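PDB 6GGR: bacteriophage virulence determinant from Salmonella enterica subsp. enterica serovar Typhimurium str. 14028S, which probably acts as a PipA-family zinc metalloprotease effector that cleaves host NF-kappaB proteins during infection. Local coordinates for residues W107-T118 / R130-D139; F12-D20 / T191-G199. One frame throughout, in Å; residues are numbered along the deposited sequence.

Interaction 1: residues W107-T118 / R130-D139; sequences WLLGAGENFGTT and RKVIALNLDD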
loop_
_atom_site.group_PDB
_atom_site.type_symbol
_atom_site.label_atom_id
_atom_site.label_comp_id
_atom_site.label_asym_id
_atom_site.label_seq_id
_atom_site.Cartn_x
_atom_site.Cartn_y
_atom_site.Cartn_z
ATOM N N TRP B 107 -13.184 -10.089 -12.592
ATOM C CA TRP B 107 -12.013 -9.227 -12.264
ATOM C C TRP B 107 -10.767 -9.807 -12.859
ATOM O O TRP B 107 -10.671 -10.989 -13.064
ATOM C CB TRP B 107 -11.820 -9.046 -10.721
ATOM C CG TRP B 107 -12.945 -8.361 -10.035
ATOM C CD1 TRP B 107 -14.162 -8.851 -9.812
ATOM C CD2 TRP B 107 -12.928 -7.065 -9.449
ATOM N NE1 TRP B 107 -14.918 -7.954 -9.155
ATOM C CE2 TRP B 107 -14.178 -6.841 -8.917
ATOM C CE3 TRP B 107 -11.959 -6.075 -9.337
ATOM C CZ2 TRP B 107 -14.499 -5.682 -8.286
ATOM C CZ3 TRP B 107 -12.276 -4.936 -8.727
ATOM C CH2 TRP B 107 -13.526 -4.733 -8.206
ATOM N N LEU B 108 -9.840 -8.919 -13.195
ATOM C CA LEU B 108 -8.511 -9.357 -13.601
ATOM C C LEU B 108 -7.669 -9.658 -12.370
ATOM O O LEU B 108 -7.672 -8.896 -11.398
ATOM C CB LEU B 108 -7.828 -8.280 -14.444
ATOM C CG LEU B 108 -8.375 -8.036 -15.854
ATOM C CD1 LEU B 108 -7.713 -6.820 -16.489
ATOM C CD2 LEU B 108 -8.173 -9.267 -16.724
ATOM N N LEU B 109 -6.953 -10.777 -12.406
ATOM C CA LEU B 109 -6.060 -11.151 -11.312
ATOM C C LEU B 109 -4.661 -10.638 -11.637
ATOM O O LEU B 109 -3.973 -11.185 -12.502
ATOM C CB LEU B 109 -6.071 -12.661 -11.100
ATOM C CG LEU B 109 -5.103 -13.175 -10.031
ATOM C CD1 LEU B 109 -5.400 -12.543 -8.680
ATOM C CD2 LEU B 109 -5.154 -14.690 -9.931
ATOM N N GLY B 110 -4.241 -9.576 -10.949
ATOM C CA GLY B 110 -2.889 -9.070 -11.094
ATOM C C GLY B 110 -1.903 -9.854 -10.253
ATOM O O GLY B 110 -1.337 -9.327 -9.289
ATOM N N ALA B 111 -1.692 -11.119 -10.610
ATOM C CA ALA B 111 -0.883 -12.010 -9.789
ATOM C C ALA B 111 0.556 -11.515 -9.699
ATOM O O ALA B 111 1.135 -11.049 -10.684
ATOM C CB ALA B 111 -0.910 -13.428 -10.361
ATOM N N GLY B 112 1.135 -11.635 -8.507
ATOM C CA GLY B 112 2.491 -11.191 -8.276
ATOM C C GLY B 112 2.655 -9.697 -8.122
ATOM O O GLY B 112 3.793 -9.222 -8.042
ATOM N N GLU B 113 1.563 -8.944 -8.076
ATOM C CA GLU B 113 1.608 -7.497 -7.933
ATOM C C GLU B 113 1.247 -7.092 -6.508
ATOM O O GLU B 113 0.727 -7.883 -5.717
ATOM C CB GLU B 113 0.661 -6.832 -8.936
ATOM C CG GLU B 113 0.917 -7.237 -10.380
ATOM C CD GLU B 113 2.288 -6.814 -10.866
ATOM O OE1 GLU B 113 2.780 -5.756 -10.418
ATOM O OE2 GLU B 113 2.878 -7.544 -11.690
ATOM N N ASN B 114 1.536 -5.833 -6.187
ATOM C CA ASN B 114 1.235 -5.313 -4.861
ATOM C C ASN B 114 -0.250 -5.479 -4.559
ATOM O O ASN B 114 -1.104 -5.261 -5.421
ATOM C CB ASN B 114 1.635 -3.839 -4.770
ATOM C CG ASN B 114 1.693 -3.337 -3.342
ATOM O OD1 ASN B 114 2.512 -3.795 -2.546
ATOM N ND2 ASN B 114 0.833 -2.381 -3.012
ATOM N N PHE B 115 -0.553 -5.880 -3.327
ATOM C CA PHE B 115 -1.934 -6.102 -2.919
ATOM C C PHE B 115 -2.790 -4.872 -3.195
ATOM O O PHE B 115 -2.485 -3.773 -2.726
ATOM C CB PHE B 115 -1.984 -6.459 -1.431
ATOM C CG PHE B 115 -1.601 -7.881 -1.134
ATOM C CD1 PHE B 115 -2.425 -8.930 -1.515
ATOM C CD2 PHE B 115 -0.428 -8.172 -0.461
ATOM C CE1 PHE B 115 -2.075 -10.239 -1.239
ATOM C CE2 PHE B 115 -0.079 -9.484 -0.180
ATOM C CZ PHE B 115 -0.902 -10.513 -0.571
ATOM N N GLY B 116 -3.868 -5.059 -3.947
ATOM C CA GLY B 116 -4.763 -3.959 -4.241
ATOM C C GLY B 116 -5.903 -4.415 -5.126
ATOM O O GLY B 116 -5.862 -5.491 -5.734
ATOM N N THR B 117 -6.933 -3.573 -5.178
ATOM C CA THR B 117 -8.084 -3.815 -6.034
ATOM C C THR B 117 -8.668 -2.475 -6.446
ATOM O O THR B 117 -8.692 -1.533 -5.652
ATOM C CB THR B 117 -9.167 -4.651 -5.338
ATOM O OG1 THR B 117 -9.761 -3.885 -4.283
ATOM C CG2 THR B 117 -8.590 -5.926 -4.761
ATOM N N THR B 118 -9.148 -2.406 -7.684
ATOM C CA THR B 118 -9.695 -1.171 -8.232
ATOM C C THR B 118 -11.132 -0.991 -7.758
ATOM O O THR B 118 -12.003 -1.804 -8.082
ATOM C CB THR B 118 -9.636 -1.200 -9.756
ATOM O OG1 THR B 118 -10.369 -2.332 -10.240
ATOM C CG2 THR B 118 -8.198 -1.297 -10.236
ATOM N N ARG B 130 -12.131 -0.988 -16.242
ATOM C CA ARG B 130 -11.228 -2.112 -16.009
ATOM C C ARG B 130 -11.123 -2.426 -14.514
ATOM O O ARG B 130 -10.814 -1.550 -13.704
ATOM C CB ARG B 130 -9.852 -1.807 -16.598
ATOM C CG ARG B 130 -9.072 -3.034 -17.053
ATOM C CD ARG B 130 -7.835 -2.632 -17.865
ATOM N NE ARG B 130 -6.997 -3.780 -18.219
ATOM C CZ ARG B 130 -5.948 -4.200 -17.519
ATOM N NH1 ARG B 130 -5.578 -3.578 -16.409
ATOM N NH2 ARG B 130 -5.261 -5.252 -17.929
ATOM N N LYS B 131 -11.393 -3.680 -14.161
ATOM C CA LYS B 131 -11.440 -4.139 -12.779
ATOM C C LYS B 131 -10.290 -5.109 -12.537
ATOM O O LYS B 131 -10.134 -6.083 -13.280
ATOM C CB LYS B 131 -12.783 -4.823 -12.484
ATOM C CG LYS B 131 -13.992 -3.883 -12.456
ATOM C CD LYS B 131 -15.311 -4.608 -12.779
ATOM C CE LYS B 131 -16.137 -4.928 -11.536
ATOM N NZ LYS B 131 -17.471 -5.502 -11.892
ATOM N N VAL B 132 -9.493 -4.850 -11.500
ATOM C CA VAL B 132 -8.313 -5.655 -11.203
ATOM C C VAL B 132 -8.286 -6.010 -9.725
ATOM O O VAL B 132 -8.651 -5.196 -8.870
ATOM C CB VAL B 132 -7.015 -4.922 -11.589
ATOM C CG1 VAL B 132 -5.796 -5.735 -11.156
ATOM C CG2 VAL B 132 -6.982 -4.650 -13.088
ATOM N N ILE B 133 -7.827 -7.224 -9.430
ATOM C CA ILE B 133 -7.522 -7.672 -8.077
ATOM C C ILE B 133 -6.060 -8.096 -8.083
ATOM O O ILE B 133 -5.699 -9.082 -8.739
ATOM C CB ILE B 133 -8.434 -8.826 -7.631
ATOM C CG1 ILE B 133 -9.850 -8.313 -7.368
ATOM C CG2 ILE B 133 -7.890 -9.505 -6.376
ATOM C CD1 ILE B 133 -10.899 -9.407 -7.329
ATOM N N ALA B 134 -5.218 -7.359 -7.360
ATOM C CA ALA B 134 -3.785 -7.618 -7.328
ATOM C C ALA B 134 -3.446 -8.433 -6.086
ATOM O O ALA B 134 -3.725 -8.004 -4.960
ATOM C CB ALA B 134 -2.992 -6.311 -7.349
ATOM N N LEU B 135 -2.837 -9.599 -6.293
ATOM C CA LEU B 135 -2.451 -10.484 -5.204
ATOM C C LEU B 135 -1.054 -11.024 -5.469
ATOM O O LEU B 135 -0.630 -11.146 -6.621
ATOM C CB LEU B 135 -3.435 -11.651 -5.051
ATOM C CG LEU B 135 -4.910 -11.277 -4.887
ATOM C CD1 LEU B 135 -5.788 -12.509 -5.034
ATOM C CD2 LEU B 135 -5.159 -10.603 -3.545
ATOM N N ASN B 136 -0.342 -11.350 -4.390
ATOM C CA ASN B 136 0.982 -11.944 -4.497
ATOM C C ASN B 136 1.202 -12.866 -3.308
ATOM O O ASN B 136 0.482 -12.808 -2.308
ATOM C CB ASN B 136 2.082 -10.881 -4.549
ATOM C CG ASN B 136 2.211 -10.114 -3.245
ATOM O OD1 ASN B 136 2.750 -10.624 -2.262
ATOM N ND2 ASN B 136 1.711 -8.883 -3.230
ATOM N N LEU B 137 2.220 -13.719 -3.428
ATOM C CA LEU B 137 2.582 -14.671 -2.386
ATOM C C LEU B 137 3.870 -14.267 -1.675
ATOM O O LEU B 137 4.594 -15.119 -1.156
ATOM C CB LEU B 137 2.712 -16.073 -2.977
ATOM C CG LEU B 137 1.416 -16.631 -3.568
ATOM C CD1 LEU B 137 1.710 -17.741 -4.564
ATOM C CD2 LEU B 137 0.497 -17.129 -2.463
ATOM N N ASP B 138 4.162 -12.964 -1.640
ATOM C CA ASP B 138 5.361 -12.484 -0.963
ATOM C C ASP B 138 5.225 -12.534 0.554
ATOM O O ASP B 138 6.241 -12.468 1.255
ATOM C CB ASP B 138 5.683 -11.057 -1.412
ATOM C CG ASP B 138 5.801 -10.932 -2.922
ATOM O OD1 ASP B 138 6.018 -11.966 -3.591
ATOM O OD2 ASP B 138 5.681 -9.801 -3.440
ATOM N N ASP B 139 4.001 -12.646 1.078
ATOM C CA ASP B 139 3.818 -12.825 2.514
ATOM C C ASP B 139 4.548 -14.056 3.032
ATOM O O ASP B 139 4.832 -14.137 4.232
ATOM C CB ASP B 139 2.330 -12.935 2.853
ATOM C CG ASP B 139 1.617 -11.599 2.796
ATOM O OD1 ASP B 139 2.283 -10.576 2.535
ATOM O OD2 ASP B 139 0.387 -11.575 3.015
HETATM O O HOH W 1 2.340 -6.518 -1.186
#

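Interaction 2: residues F12-D20 / T191-G199; sequences FPDLPEHQD and TNIILKEMG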
loop_
_atom_site.group_PDB
_atom_site.type_symbol
_atom_site.label_atom_id
_atom_site.label_comp_id
_atom_site.label_asym_id
_atom_site.label_seq_id
_atom_site.Cartn_x
_atom_site.Cartn_y
_atom_site.Cartn_z
ATOM N N PHE B 12 -26.386 -9.808 12.350
ATOM C CA PHE B 12 -25.261 -10.556 11.787
ATOM C C PHE B 12 -24.119 -10.629 12.772
ATOM O O PHE B 12 -23.896 -9.701 13.505
ATOM C CB PHE B 12 -24.865 -9.994 10.419
ATOM C CG PHE B 12 -25.953 -10.174 9.373
ATOM C CD1 PHE B 12 -26.547 -11.417 9.205
ATOM C CD2 PHE B 12 -26.405 -9.142 8.585
ATOM C CE1 PHE B 12 -27.525 -11.608 8.268
ATOM C CE2 PHE B 12 -27.384 -9.349 7.654
ATOM C CZ PHE B 12 -27.941 -10.579 7.505
ATOM N N PRO B 13 -23.442 -11.763 12.822
ATOM C CA PRO B 13 -22.334 -11.882 13.780
ATOM C C PRO B 13 -21.344 -10.731 13.662
ATOM O O PRO B 13 -21.030 -10.266 12.564
ATOM C CB PRO B 13 -21.687 -13.228 13.420
ATOM C CG PRO B 13 -22.343 -13.682 12.145
ATOM C CD PRO B 13 -23.640 -12.990 12.036
ATOM N N ASP B 14 -20.857 -10.271 14.816
ATOM C CA ASP B 14 -19.882 -9.194 14.889
ATOM C C ASP B 14 -18.891 -9.509 16.003
ATOM O O ASP B 14 -19.063 -10.466 16.762
ATOM C CB ASP B 14 -20.568 -7.842 15.125
ATOM C CG ASP B 14 -19.702 -6.668 14.715
ATOM O OD1 ASP B 14 -18.538 -6.891 14.323
ATOM O OD2 ASP B 14 -20.189 -5.519 14.783
ATOM N N LEU B 15 -17.839 -8.681 16.105
ATOM C CA LEU B 15 -16.762 -8.932 17.052
ATOM C C LEU B 15 -16.817 -7.958 18.224
ATOM O O LEU B 15 -17.235 -6.807 18.060
ATOM C CB LEU B 15 -15.386 -8.801 16.384
ATOM C CG LEU B 15 -15.089 -9.701 15.187
ATOM C CD1 LEU B 15 -13.596 -9.708 14.927
ATOM C CD2 LEU B 15 -15.600 -11.119 15.390
ATOM N N PRO B 16 -16.381 -8.376 19.416
ATOM C CA PRO B 16 -16.262 -7.410 20.522
ATOM C C PRO B 16 -15.370 -6.230 20.181
ATOM O O PRO B 16 -15.634 -5.110 20.641
ATOM C CB PRO B 16 -15.671 -8.248 21.665
ATOM C CG PRO B 16 -15.920 -9.668 21.293
ATOM C CD PRO B 16 -15.933 -9.725 19.805
ATOM N N GLU B 17 -14.316 -6.446 19.391
ATOM C CA GLU B 17 -13.429 -5.363 18.984
ATOM C C GLU B 17 -14.122 -4.334 18.099
ATOM O O GLU B 17 -13.543 -3.273 17.849
ATOM C CB GLU B 17 -12.207 -5.935 18.253
ATOM C CG GLU B 17 -11.281 -6.789 19.130
ATOM C CD GLU B 17 -11.774 -8.222 19.311
ATOM O OE1 GLU B 17 -12.883 -8.541 18.832
ATOM O OE2 GLU B 17 -11.052 -9.034 19.932
ATOM N N HIS B 18 -15.337 -4.616 17.628
ATOM C CA HIS B 18 -16.095 -3.707 16.778
ATOM C C HIS B 18 -17.250 -3.033 17.501
ATOM O O HIS B 18 -17.410 -1.813 17.412
ATOM C CB HIS B 18 -16.662 -4.459 15.570
ATOM C CG HIS B 18 -15.623 -5.067 14.690
ATOM N ND1 HIS B 18 -15.936 -5.951 13.682
ATOM C CD2 HIS B 18 -14.279 -4.915 14.656
ATOM C CE1 HIS B 18 -14.828 -6.324 13.069
ATOM N NE2 HIS B 18 -13.808 -5.708 13.639
ATOM N N GLN B 19 -18.065 -3.814 18.218
ATOM C CA GLN B 19 -19.399 -3.371 18.614
ATOM C C GLN B 19 -19.399 -2.022 19.323
ATOM O O GLN B 19 -20.425 -1.332 19.305
ATOM C CB GLN B 19 -20.060 -4.423 19.510
ATOM C CG GLN B 19 -19.973 -5.845 18.967
ATOM C CD GLN B 19 -21.310 -6.567 18.988
ATOM O OE1 GLN B 19 -22.217 -6.244 18.221
ATOM N NE2 GLN B 19 -21.436 -7.554 19.869
ATOM N N ASP B 20 -18.295 -1.629 19.953
ATOM C CA ASP B 20 -18.171 -0.282 20.506
ATOM C C ASP B 20 -17.587 0.606 19.411
ATOM O O ASP B 20 -16.420 0.462 19.034
ATOM C CB ASP B 20 -17.322 -0.277 21.777
ATOM C CG ASP B 20 -15.844 -0.460 21.505
ATOM O OD1 ASP B 20 -15.472 -1.444 20.830
ATOM O OD2 ASP B 20 -15.054 0.391 21.967
ATOM N N THR B 191 -13.243 -8.231 7.138
ATOM C CA THR B 191 -12.136 -9.178 7.128
ATOM C C THR B 191 -11.933 -9.794 8.506
ATOM O O THR B 191 -11.750 -11.012 8.626
ATOM C CB THR B 191 -10.861 -8.484 6.637
ATOM O OG1 THR B 191 -11.079 -7.970 5.315
ATOM C CG2 THR B 191 -9.689 -9.449 6.595
ATOM N N ASN B 192 -11.987 -8.978 9.564
ATOM C CA ASN B 192 -11.856 -9.514 10.918
ATOM C C ASN B 192 -12.905 -10.586 11.190
ATOM O O ASN B 192 -12.597 -11.648 11.744
ATOM C CB ASN B 192 -11.980 -8.394 11.951
ATOM C CG ASN B 192 -10.744 -7.513 12.023
ATOM O OD1 ASN B 192 -9.681 -7.853 11.505
ATOM N ND2 ASN B 192 -10.878 -6.377 12.694
ATOM N N ILE B 193 -14.160 -10.313 10.825
ATOM C CA ILE B 193 -15.257 -11.227 11.138
ATOM C C ILE B 193 -15.129 -12.515 10.336
ATOM O O ILE B 193 -15.311 -13.617 10.865
ATOM C CB ILE B 193 -16.607 -10.542 10.872
ATOM C CG1 ILE B 193 -16.768 -9.322 11.779
ATOM C CG2 ILE B 193 -17.760 -11.532 11.085
ATOM C CD1 ILE B 193 -17.909 -8.402 11.378
ATOM N N ILE B 194 -14.849 -12.390 9.038
ATOM C CA ILE B 194 -14.721 -13.560 8.175
ATOM C C ILE B 194 -13.622 -14.479 8.693
ATOM O O ILE B 194 -13.810 -15.696 8.821
ATOM C CB ILE B 194 -14.455 -13.116 6.726
ATOM C CG1 ILE B 194 -15.675 -12.373 6.181
ATOM C CG2 ILE B 194 -14.118 -14.313 5.835
ATOM C CD1 ILE B 194 -15.411 -11.630 4.886
ATOM N N LEU B 195 -12.457 -13.909 9.005
ATOM C CA LEU B 195 -11.332 -14.720 9.459
ATOM C C LEU B 195 -11.659 -15.450 10.756
ATOM O O LEU B 195 -11.318 -16.629 10.914
ATOM C CB LEU B 195 -10.093 -13.843 9.638
ATOM C CG LEU B 195 -9.121 -13.823 8.453
ATOM C CD1 LEU B 195 -9.799 -13.314 7.199
ATOM C CD2 LEU B 195 -7.905 -12.977 8.784
ATOM N N LYS B 196 -12.304 -14.772 11.706
ATOM C CA LYS B 196 -12.709 -15.461 12.930
ATOM C C LYS B 196 -13.729 -16.551 12.632
ATOM O O LYS B 196 -13.699 -17.622 13.249
ATOM C CB LYS B 196 -13.274 -14.466 13.945
ATOM C CG LYS B 196 -12.223 -13.592 14.621
ATOM C CD LYS B 196 -11.207 -14.420 15.398
ATOM C CE LYS B 196 -10.268 -13.533 16.205
ATOM N NZ LYS B 196 -9.138 -14.305 16.806
ATOM N N GLU B 197 -14.643 -16.296 11.694
ATOM C CA GLU B 197 -15.590 -17.328 11.289
ATOM C C GLU B 197 -14.897 -18.501 10.607
ATOM O O GLU B 197 -15.434 -19.616 10.618
ATOM C CB GLU B 197 -16.653 -16.735 10.361
ATOM C CG GLU B 197 -17.637 -15.796 11.052
ATOM C CD GLU B 197 -18.711 -15.262 10.112
ATOM O OE1 GLU B 197 -18.661 -15.570 8.903
ATOM O OE2 GLU B 197 -19.613 -14.536 10.584
ATOM N N MET B 198 -13.722 -18.274 10.018
ATOM C CA MET B 198 -12.935 -19.324 9.381
ATOM C C MET B 198 -12.055 -20.085 10.363
ATOM O O MET B 198 -11.361 -21.019 9.949
ATOM C CB MET B 198 -12.041 -18.726 8.286
ATOM C CG MET B 198 -12.786 -18.153 7.094
ATOM S SD MET B 198 -11.672 -17.323 5.947
ATOM C CE MET B 198 -10.849 -18.743 5.229
ATOM N N GLY B 199 -12.051 -19.712 11.640
ATOM C CA GLY B 199 -11.128 -20.316 12.576
ATOM C C GLY B 199 -9.718 -19.786 12.473
ATOM O O GLY B 199 -8.782 -20.449 12.928
#

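Interaction 1: residues W107-T118 / R130-D139
Trp107 and Lys131 meet where strand 107-111 pairs in parallel with strand 132-135, and the indole is held between two side chains of the neighbouring strand. Its CB lies 3.5 Å from Ile133 CD1, which also approaches CG obliquely, on the side of the ring away from Lys131. Over the other face Lys131 CB forms a CH-pi contact, 3.8 Å from the centroid of the six-membered ring. At the edge, Trp107 CE3 comes to 3.5 Å from Val132 O, while farther out CZ2 is 3.7 Å from Lys131 CE; the lysine chain bends at chi3 (101°) and so follows the ring.

The chain then turns back: a type II turn from Gly110 to Glu113 leads to strand 116-117, antiparallel to the far edge of strand 132-135, so the central strand is bonded on either side. Gly116 and Ala134 exchange a pair of backbone bonds. Two residues further along, a side chain substitutes for a carbonyl as Val132 N donates to Thr118 OG1 (2.9 Å).

Asn136 secures the returning loop. With its CG held between the backbone N and the carbonyl carbon (chi1 67°), ND2 reaches Glu113 O at 2.9 Å in a nearly straight bond. The same nitrogen lies over one face of the Phe115 ring, displaced toward the rim, while Asn136 OD1 accepts from Asp138 N in an Asx turn. A water joins Asn136 ND2 to Asn114 OD1.

Strand 107-111 bonds through its backbone to residues 49-54, and Leu109 and Leu135 pack on helix 64-84. Thr117 touches His170, a zinc-binding residue on helix 160-173, though no zinc is bound to this chain here, and the Thr117 backbone also bonds to the chain of another protein, consistent with an edge strand that receives a substrate beside a metalloprotease site.

Interaction 2: residues F12-D20 / T191-G199
His18 and Asn192 join the N-terminal segment to helix 186-197, an example of a chain end docked on a helix flank through a His-carboxylate hydrogen bond extended to an amide. Among the polar contacts, Asn192 ND2 donates to His18 NE2 at 3.2 Å with an angle of 170°. Donor and acceptor lie in each other's planes, with ring and amide only 23° apart. At the other ring nitrogen, His18 ND1 donates to Asp14 OD1 (2.8 Å), which also takes Leu15 N from above the carboxylate plane. The histidine is thereby held at both nitrogens, consistent with a neutral ring protonated at ND1. Further bonds fix the two ends of this chain of bonds: Asp14 OD2 forms a salt bridge with Arg26, and Asn192 OD1 accepts from Arg162.

The apolar contacts lie beside this pair. Leu15 CD1 rests on Asn192 CB at 3.6 Å, and Leu15 and Ile193 run antiparallel alongside one another, Leu15 CG 3.8 Å from Ile193 CG1. Helix 186-197 closes in a Schellman motif at Gly199. Just before that, a polar atom meets the proline ring: Glu197 OE2, bonded to Thr87 OG1, comes within 3.3 Å of Pro13 CG.

In the fold
The two contacts stand on opposite sides of the chain's centre, about 25 Å apart between centres, and interaction 1 is nested along the chain inside the loop that interaction 2 closes. Interaction 1 is largely buried and is built mainly from backbone bonds between strands. Interaction 2 is smaller and only partly buried; its one hydrogen bond between the segments joins two side chains. They share no segment, yet both touch helix 160-173 at its zinc-binding residues, interaction 1 at His170 and interaction 2 at His166. Another protein chain reaches only interaction 1, while interaction 2 brings the N-terminal segment against a helix near the C-terminus.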